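Local coordinates for possible galactose mutarotase (Streptomyces platensis subsp. rosaceus, PDB 4RNL), which is of unconfirmed function but probably interconverts the alpha and beta anomers of an aldose such as galactose, at residues Ala102-Asn107 against Gly142-Pro147; Tyr85-Ala90 against Ser111-Pro116; Val95-Thr100 against Asp172-Val177. All coordinates share one frame; numbering follows the deposited sequence.

Contact 1. Residues Ala102-Asn107 against Gly142-Pro147; sequences ALTPNN and GEEGFP
L103 sets its CD2 methyl over the centre of one face of the F146 ring, 3.9 Å from CD2 to the ring centroid and only 7° off the ring normal, a CH-pi contact in which the two side chains cross at about a right angle. The second methyl, CD1, reaches the ring at its far end, 4.0 Å from F146 CZ. CG of L103 stands anti to its carbonyl carbon (chi1 -47°), which sends the branched end toward the other loop, where CD2 lies 3.3 Å from E144 O. The contact joins two irregular loops of the beta-rich galactose mutarotase fold, the connection after strand 99-102 and the one between strands 132-139 and 150-159. G145 has phi 90°, a backbone setting that favours glycine, and a side chain there would run into A102 O. No direct hydrogen bond spans the loops; water does the bridging. One water donates to both A102 O and G145 O, while a second accepts from T104 N and donates to E144 O and to E144 OE1 (2.7 Å from the water to OE1). A third links T104 OG1 with E144 OE1, two atoms 3.8 Å apart. The other carboxylate oxygen, E144 OE2, is held by the backbone N of G117.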
loop_
_atom_site.group_PDB
_atom_site.type_symbol
_atom_site.label_atom_id
_atom_site.label_comp_id
_atom_site.label_asym_id
_atom_site.label_seq_id
_atom_site.Cartn_x
_atom_site.Cartn_y
_atom_site.Cartn_z
ATOM N N ALA A 102 21.694 0.460 -11.809
ATOM C CA ALA A 102 21.239 -0.878 -12.184
ATOM C C ALA A 102 20.524 -1.568 -11.028
ATOM O O ALA A 102 21.076 -1.713 -9.931
ATOM C CB ALA A 102 22.422 -1.720 -12.658
ATOM N N LEU A 103 19.292 -2.012 -11.271
ATOM C CA LEU A 103 18.515 -2.693 -10.242
ATOM C C LEU A 103 18.384 -4.177 -10.591
ATOM O O LEU A 103 18.691 -4.591 -11.713
ATOM C CB LEU A 103 17.129 -2.044 -10.104
ATOM C CG LEU A 103 17.111 -0.511 -10.015
ATOM C CD1 LEU A 103 15.693 0.024 -10.140
ATOM C CD2 LEU A 103 17.749 -0.013 -8.715
ATOM N N THR A 104 17.947 -4.977 -9.626
ATOM C CA THR A 104 17.720 -6.401 -9.860
ATOM C C THR A 104 16.407 -6.590 -10.611
ATOM O O THR A 104 15.363 -6.095 -10.175
ATOM C CB THR A 104 17.643 -7.166 -8.537
ATOM O OG1 THR A 104 18.893 -7.037 -7.851
ATOM C CG2 THR A 104 17.341 -8.655 -8.779
ATOM N N PRO A 105 16.450 -7.301 -11.746
ATOM C CA PRO A 105 15.205 -7.516 -12.491
ATOM C C PRO A 105 14.378 -8.624 -11.851
ATOM O O PRO A 105 14.545 -9.793 -12.205
ATOM C CB PRO A 105 15.698 -7.943 -13.879
ATOM C CG PRO A 105 17.033 -8.606 -13.617
ATOM C CD PRO A 105 17.622 -7.907 -12.407
ATOM N N ASN A 106 13.504 -8.265 -10.916
ATOM C CA ASN A 106 12.685 -9.258 -10.218
ATOM C C ASN A 106 11.282 -9.418 -10.808
ATOM O O ASN A 106 10.475 -10.205 -10.313
ATOM C CB ASN A 106 12.597 -8.934 -8.721
ATOM C CG ASN A 106 11.862 -7.638 -8.448
ATOM O OD1 ASN A 106 11.895 -6.713 -9.261
ATOM N ND2 ASN A 106 11.178 -7.570 -7.305
ATOM N N ASN A 107 10.995 -8.680 -11.874
ATOM C CA ASN A 107 9.692 -8.763 -12.533
ATOM C C ASN A 107 9.893 -8.793 -14.041
ATOM O O ASN A 107 9.754 -7.770 -14.720
ATOM C CB ASN A 107 8.820 -7.576 -12.102
ATOM C CG ASN A 107 7.456 -7.556 -12.781
ATOM O OD1 ASN A 107 7.024 -6.522 -13.287
ATOM N ND2 ASN A 107 6.778 -8.693 -12.793
ATOM N N GLY A 142 23.137 2.039 -1.858
ATOM C CA GLY A 142 23.344 0.866 -2.694
ATOM C C GLY A 142 22.381 -0.280 -2.442
ATOM O O GLY A 142 22.405 -1.275 -3.174
ATOM N N GLU A 143 21.534 -0.166 -1.419
ATOM C CA GLU A 143 20.592 -1.249 -1.134
ATOM C C GLU A 143 19.659 -1.452 -2.313
ATOM O O GLU A 143 18.970 -0.514 -2.735
ATOM C CB GLU A 143 19.772 -0.977 0.130
ATOM C CG GLU A 143 18.740 -2.068 0.404
ATOM C CD GLU A 143 18.191 -2.014 1.813
ATOM O OE1 GLU A 143 18.795 -2.657 2.709
ATOM O OE2 GLU A 143 17.160 -1.333 2.024
ATOM N N GLU A 144 19.652 -2.677 -2.838
ATOM C CA GLU A 144 18.907 -3.022 -4.051
ATOM C C GLU A 144 19.251 -2.119 -5.238
ATOM O O GLU A 144 18.447 -1.954 -6.155
ATOM C CB GLU A 144 17.398 -3.013 -3.794
ATOM C CG GLU A 144 16.908 -4.164 -2.910
ATOM C CD GLU A 144 17.037 -5.519 -3.587
ATOM O OE1 GLU A 144 17.186 -5.572 -4.833
ATOM O OE2 GLU A 144 16.999 -6.542 -2.872
ATOM N N GLY A 145 20.447 -1.541 -5.222
ATOM C CA GLY A 145 20.895 -0.725 -6.339
ATOM C C GLY A 145 20.558 0.755 -6.249
ATOM O O GLY A 145 21.057 1.535 -7.047
ATOM N N PHE A 146 19.722 1.146 -5.289
ATOM C CA PHE A 146 19.337 2.553 -5.147
ATOM C C PHE A 146 20.451 3.318 -4.438
ATOM O O PHE A 146 20.973 2.852 -3.428
ATOM C CB PHE A 146 18.019 2.675 -4.367
ATOM C CG PHE A 146 16.831 2.089 -5.081
ATOM C CD1 PHE A 146 16.112 2.846 -5.991
ATOM C CD2 PHE A 146 16.423 0.783 -4.833
ATOM C CE1 PHE A 146 15.011 2.313 -6.661
ATOM C CE2 PHE A 146 15.324 0.235 -5.502
ATOM C CZ PHE A 146 14.616 0.999 -6.413
ATOM N N PRO A 147 20.823 4.497 -4.965
ATOM C CA PRO A 147 21.916 5.266 -4.362
ATOM C C PRO A 147 21.455 6.052 -3.131
ATOM O O PRO A 147 20.281 6.408 -3.013
ATOM C CB PRO A 147 22.327 6.215 -5.494
ATOM C CG PRO A 147 21.047 6.462 -6.239
ATOM C CD PRO A 147 20.237 5.177 -6.133
HETATM O O HOH W 1 22.780 0.638 -8.987
HETATM O O HOH W 2 17.079 -4.033 -7.027
HETATM O O HOH W 3 18.988 -7.797 -5.245
#

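Contact 2. Residues Tyr85-Ala90 against Ser111-Pro116; sequences YANRIA and SLHGGP. With GOL (glycerol), chain E.
Strands 88-89 and 111-112 pair antiparallel, with R88 and L112 a non-hydrogen-bonded pair and I89 and S111 a hydrogen-bonded one, I89 N to S111 O measuring 2.9 Å. This two-stranded ribbon runs into a type I' turn, L112 to G115, at a pocket that probably corresponds to the sugar site of the galactose mutarotase fold and here holds a glycerol, probably from the crystallisation liquor. H113, in the turn, is held to N87 by two bonds: its N gives one to N87 O, and its ND1 accepts one from N87 N (2.8 Å), the donor tilted 21° from the ring plane. Taking up that bond leaves NE2 to donate to glycerol O1 at the ring edge, while Y77 and H182 pack against the ring. With the imidazole cut back to an alanine, N87 N and glycerol O1 would probably lose these partners and a gap would open beside Y77 and H182. L112 lies alongside R88, pointing the same way; with CG anti to its backbone N (chi1 170°), it sets CD1 over the H113 ring and over one guanidinium face. R88 is extended from CG to NE. Its NH1 bonds glycerol O2, joined there by a weak bond from N87 ND2, and R88 NH2 reaches glycerol O3 in the guanidinium plane at 2.7 Å, 166° at the hydrogen.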
loop_
_atom_site.group_PDB
_atom_site.type_symbol
_atom_site.label_atom_id
_atom_site.label_comp_id
_atom_site.label_asym_id
_atom_site.label_seq_id
_atom_site.Cartn_x
_atom_site.Cartn_y
_atom_site.Cartn_z
ATOM N N TYR A 85 11.095 1.877 -3.916
ATOM C CA TYR A 85 10.291 2.409 -5.020
ATOM C C TYR A 85 9.115 1.483 -5.305
ATOM O O TYR A 85 9.297 0.348 -5.752
ATOM C CB TYR A 85 11.126 2.673 -6.298
ATOM C CG TYR A 85 10.300 3.446 -7.313
ATOM C CD1 TYR A 85 9.445 2.784 -8.183
ATOM C CD2 TYR A 85 10.326 4.839 -7.347
ATOM C CE1 TYR A 85 8.649 3.473 -9.065
ATOM C CE2 TYR A 85 9.535 5.546 -8.234
ATOM C CZ TYR A 85 8.694 4.850 -9.090
ATOM O OH TYR A 85 7.889 5.527 -9.977
ATOM N N ALA A 86 7.906 1.972 -5.050
ATOM C CA ALA A 86 6.708 1.153 -5.230
ATOM C C ALA A 86 6.348 1.084 -6.704
ATOM O O ALA A 86 6.464 2.075 -7.432
ATOM C CB ALA A 86 5.544 1.711 -4.434
ATOM N N ASN A 87 5.869 -0.083 -7.116
ATOM C CA ASN A 87 5.587 -0.390 -8.519
ATOM C C ASN A 87 6.847 -0.534 -9.382
ATOM O O ASN A 87 7.917 -0.884 -8.873
ATOM C CB ASN A 87 4.568 0.581 -9.125
ATOM C CG ASN A 87 3.649 -0.102 -10.108
ATOM O OD1 ASN A 87 3.947 -0.165 -11.295
ATOM N ND2 ASN A 87 2.544 -0.666 -9.606
ATOM N N ARG A 88 6.726 -0.275 -10.680
ATOM C CA ARG A 88 7.732 -0.743 -11.628
ATOM C C ARG A 88 8.672 0.334 -12.141
ATOM O O ARG A 88 8.266 1.475 -12.373
ATOM C CB ARG A 88 7.045 -1.429 -12.820
ATOM C CG ARG A 88 6.282 -2.676 -12.435
ATOM C CD ARG A 88 5.582 -3.334 -13.612
ATOM N NE ARG A 88 5.079 -4.646 -13.193
ATOM C CZ ARG A 88 3.928 -4.832 -12.557
ATOM N NH1 ARG A 88 3.140 -3.796 -12.296
ATOM N NH2 ARG A 88 3.559 -6.052 -12.180
ATOM N N ILE A 89 9.930 -0.054 -12.326
ATOM C CA ILE A 89 10.902 0.764 -13.042
ATOM C C ILE A 89 11.323 -0.039 -14.259
ATOM O O ILE A 89 11.849 -1.151 -14.134
ATOM C CB ILE A 89 12.125 1.086 -12.163
ATOM C CG1 ILE A 89 11.700 1.955 -10.975
ATOM C CG2 ILE A 89 13.226 1.784 -12.994
ATOM C CD1 ILE A 89 12.815 2.189 -9.933
ATOM N N ALA A 90 11.061 0.510 -15.437
ATOM C CA ALA A 90 11.282 -0.215 -16.683
ATOM C C ALA A 90 12.743 -0.627 -16.853
ATOM O O ALA A 90 13.660 0.177 -16.647
ATOM C CB ALA A 90 10.811 0.618 -17.865
ATOM N N SER A 111 12.234 -3.873 -12.633
ATOM C CA SER A 111 12.290 -3.880 -11.175
ATOM C C SER A 111 10.910 -3.570 -10.606
ATOM O O SER A 111 10.242 -2.634 -11.064
ATOM C CB SER A 111 13.296 -2.833 -10.695
ATOM O OG SER A 111 13.073 -2.519 -9.330
ATOM N N LEU A 112 10.477 -4.347 -9.610
ATOM C CA LEU A 112 9.153 -4.157 -9.003
ATOM C C LEU A 112 9.270 -4.014 -7.497
ATOM O O LEU A 112 9.957 -4.814 -6.847
ATOM C CB LEU A 112 8.240 -5.352 -9.311
ATOM C CG LEU A 112 6.900 -5.424 -8.570
ATOM C CD1 LEU A 112 5.948 -4.317 -9.015
ATOM C CD2 LEU A 112 6.266 -6.790 -8.773
ATOM N N HIS A 113 8.611 -2.992 -6.953
ATOM C CA HIS A 113 8.426 -2.839 -5.504
ATOM C C HIS A 113 9.736 -2.860 -4.721
ATOM O O HIS A 113 9.807 -3.395 -3.612
ATOM C CB HIS A 113 7.472 -3.923 -4.958
ATOM C CG HIS A 113 6.045 -3.763 -5.396
ATOM N ND1 HIS A 113 5.497 -2.548 -5.741
ATOM C CD2 HIS A 113 5.050 -4.673 -5.532
ATOM C CE1 HIS A 113 4.229 -2.712 -6.077
ATOM N NE2 HIS A 113 3.929 -3.996 -5.953
ATOM N N GLY A 114 10.786 -2.279 -5.293
ATOM C CA GLY A 114 12.020 -2.135 -4.552
ATOM C C GLY A 114 12.968 -3.321 -4.596
ATOM O O GLY A 114 14.014 -3.290 -3.954
ATOM N N GLY A 115 12.621 -4.366 -5.342
ATOM C CA GLY A 115 13.532 -5.490 -5.510
ATOM C C GLY A 115 13.250 -6.639 -4.560
ATOM O O GLY A 115 12.386 -6.525 -3.693
ATOM N N PRO A 116 13.974 -7.756 -4.720
ATOM C CA PRO A 116 13.730 -8.943 -3.892
ATOM C C PRO A 116 13.860 -8.651 -2.407
ATOM O O PRO A 116 13.078 -9.197 -1.621
ATOM C CB PRO A 116 14.831 -9.912 -4.340
ATOM C CG PRO A 116 15.106 -9.508 -5.770
ATOM C CD PRO A 116 14.990 -8.004 -5.762
HETATM C C1 GOL E . 0.237 -3.828 -7.915
HETATM O O1 GOL E . 0.975 -3.313 -6.834
HETATM C C2 GOL E . 1.174 -4.334 -9.012
HETATM O O2 GOL E . 1.102 -3.481 -10.151
HETATM C C3 GOL E . 0.741 -5.756 -9.373
HETATM O O3 GOL E . 1.355 -6.187 -10.570
HETATM O O HOH W 4 11.158 -0.991 -7.887
#

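Contact 3. Residues Val95-Thr100 against Asp172-Val177; sequences VLDGRT and DAPTVV
This is a small, mainly apolar contact, 160 Å² summed over both sides, in which the turn of a beta-hairpin leans on the chain leading into a short strand. In this beta-rich galactose mutarotase fold the hairpin is formed by strands 93-96 and 99-102, closed by a type I' turn from L96 to R99. Its partner, P174 to V176, follows strand 162-171 of the large antiparallel sheet, and strand 175-176 pairs with 325-326. The hairpin's own closure is seen in the backbone bonds L96 N to R99 O and R99 N to L96 O, whereas no hydrogen bond passes between the two segments. The nearest CA atoms, of L96 and T175, are 7.5 Å apart, so side chains have to span the interval. L96 does most of this: its CG lies anti to the backbone N (chi1 179°), and the CD2 methyl comes down on the peptide that joins P174 to T175, at 3.5 Å from both P174 C and T175 N. The same methyl touches the proline ring, 4.0 Å from P174 CB. V325 of the neighbouring strand also packs against L96. D97 approaches P174 at about a right angle, with its charge directed to another partner, since OD2 forms a salt bridge with R327 NH1. That oxygen also touches the proline ring, D97 OD2 lying 3.5 Å from P174 CG.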
loop_
_atom_site.group_PDB
_atom_site.type_symbol
_atom_site.label_atom_id
_atom_site.label_comp_id
_atom_site.label_asym_id
_atom_site.label_seq_id
_atom_site.Cartn_x
_atom_site.Cartn_y
_atom_site.Cartn_z
ATOM N N VAL A 95 18.282 6.638 -14.927
ATOM C CA VAL A 95 19.369 7.604 -14.854
ATOM C C VAL A 95 19.036 8.682 -13.832
ATOM O O VAL A 95 17.927 9.220 -13.820
ATOM C CB VAL A 95 19.652 8.240 -16.231
ATOM C CG1 VAL A 95 20.760 9.295 -16.139
ATOM C CG2 VAL A 95 20.043 7.176 -17.228
ATOM N N LEU A 96 19.989 8.982 -12.956
ATOM C CA LEU A 96 19.819 10.072 -12.004
ATOM C C LEU A 96 21.114 10.855 -11.951
ATOM O O LEU A 96 22.186 10.291 -11.711
ATOM C CB LEU A 96 19.437 9.545 -10.613
ATOM C CG LEU A 96 19.259 10.600 -9.519
ATOM C CD1 LEU A 96 18.178 11.595 -9.889
ATOM C CD2 LEU A 96 18.943 9.950 -8.172
ATOM N N ASP A 97 21.007 12.156 -12.198
ATOM C CA ASP A 97 22.166 13.038 -12.289
ATOM C C ASP A 97 23.291 12.460 -13.144
ATOM O O ASP A 97 24.446 12.431 -12.719
ATOM C CB ASP A 97 22.684 13.407 -10.897
ATOM C CG ASP A 97 21.647 14.137 -10.064
ATOM O OD1 ASP A 97 20.663 14.647 -10.644
ATOM O OD2 ASP A 97 21.820 14.204 -8.829
ATOM N N GLY A 98 22.944 11.991 -14.340
ATOM C CA GLY A 98 23.937 11.567 -15.318
ATOM C C GLY A 98 24.489 10.173 -15.093
ATOM O O GLY A 98 25.279 9.665 -15.892
ATOM N N ARG A 99 24.060 9.555 -13.997
ATOM C CA ARG A 99 24.540 8.241 -13.593
ATOM C C ARG A 99 23.464 7.181 -13.810
ATOM O O ARG A 99 22.302 7.384 -13.437
ATOM C CB ARG A 99 24.950 8.289 -12.116
ATOM C CG ARG A 99 25.235 6.940 -11.485
ATOM C CD ARG A 99 26.323 7.056 -10.419
ATOM N NE ARG A 99 25.792 7.091 -9.057
ATOM C CZ ARG A 99 25.941 6.112 -8.169
ATOM N NH1 ARG A 99 25.427 6.239 -6.951
ATOM N NH2 ARG A 99 26.607 5.009 -8.489
ATOM N N THR A 100 23.850 6.057 -14.416
ATOM C CA THR A 100 22.930 4.934 -14.635
ATOM C C THR A 100 22.928 3.996 -13.436
ATOM O O THR A 100 23.976 3.495 -13.026
ATOM C CB THR A 100 23.297 4.129 -15.906
ATOM O OG1 THR A 100 23.183 4.971 -17.063
ATOM C CG2 THR A 100 22.368 2.939 -16.074
ATOM N N ASP A 172 21.120 10.939 2.233
ATOM C CA ASP A 172 22.434 11.592 2.211
ATOM C C ASP A 172 23.001 11.761 0.797
ATOM O O ASP A 172 24.102 12.293 0.611
ATOM C CB ASP A 172 23.445 10.909 3.158
ATOM C CG ASP A 172 23.860 9.515 2.702
ATOM O OD1 ASP A 172 23.441 9.064 1.613
ATOM O OD2 ASP A 172 24.631 8.865 3.445
ATOM N N ALA A 173 22.243 11.313 -0.199
ATOM C CA ALA A 173 22.626 11.505 -1.598
ATOM C C ALA A 173 21.379 11.421 -2.469
ATOM O O ALA A 173 20.411 10.775 -2.071
ATOM C CB ALA A 173 23.650 10.454 -2.016
ATOM N N PRO A 174 21.390 12.073 -3.648
ATOM C CA PRO A 174 20.196 12.030 -4.507
ATOM C C PRO A 174 19.735 10.603 -4.781
ATOM O O PRO A 174 20.555 9.707 -5.020
ATOM C CB PRO A 174 20.669 12.698 -5.804
ATOM C CG PRO A 174 21.744 13.651 -5.350
ATOM C CD PRO A 174 22.441 12.951 -4.203
ATOM N N THR A 175 18.426 10.396 -4.703
ATOM C CA THR A 175 17.860 9.079 -4.882
ATOM C C THR A 175 16.434 9.237 -5.379
ATOM O O THR A 175 15.969 10.359 -5.563
ATOM C CB THR A 175 17.896 8.288 -3.557
ATOM O OG1 THR A 175 17.700 6.895 -3.828
ATOM C CG2 THR A 175 16.836 8.788 -2.565
ATOM N N VAL A 176 15.745 8.122 -5.608
ATOM C CA VAL A 176 14.316 8.165 -5.871
ATOM C C VAL A 176 13.610 7.418 -4.745
ATOM O O VAL A 176 14.157 6.457 -4.191
ATOM C CB VAL A 176 13.943 7.563 -7.242
ATOM C CG1 VAL A 176 14.561 8.377 -8.371
ATOM C CG2 VAL A 176 14.394 6.106 -7.334
ATOM N N VAL A 177 12.415 7.893 -4.386
ATOM C CA VAL A 177 11.638 7.339 -3.279
ATOM C C VAL A 177 10.158 7.381 -3.647
ATOM O O VAL A 177 9.664 8.389 -4.157
ATOM C CB VAL A 177 11.809 8.154 -1.980
ATOM C CG1 VAL A 177 11.111 7.430 -0.816
ATOM C CG2 VAL A 177 13.254 8.366 -1.652
#

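Overall arrangement
The three contacts lie on one side of the chain's centre, about 13 Å (contact 2), 20 Å (contact 1) and 24 Å (contact 3) from it, centre to centre. Only contact 2 touches the glycerol, which D242, E308 and H182 also bind. Contact 1 backs it as a second shell: N107 OD1 lies 2.7 Å from R88 NE, and N106 OD1 lies 2.8 Å from L112 N, both probable hydrogen bonds. Contacts 1 and 3, centred about 12 Å apart, meet where P147 O accepts from T175 OG1 and where F146 CE1 packs 3.9 Å from V176 CG2. Contacts 2 and 3 barely meet, Y85 CD2 reaching V176 CG2 at 4.3 Å.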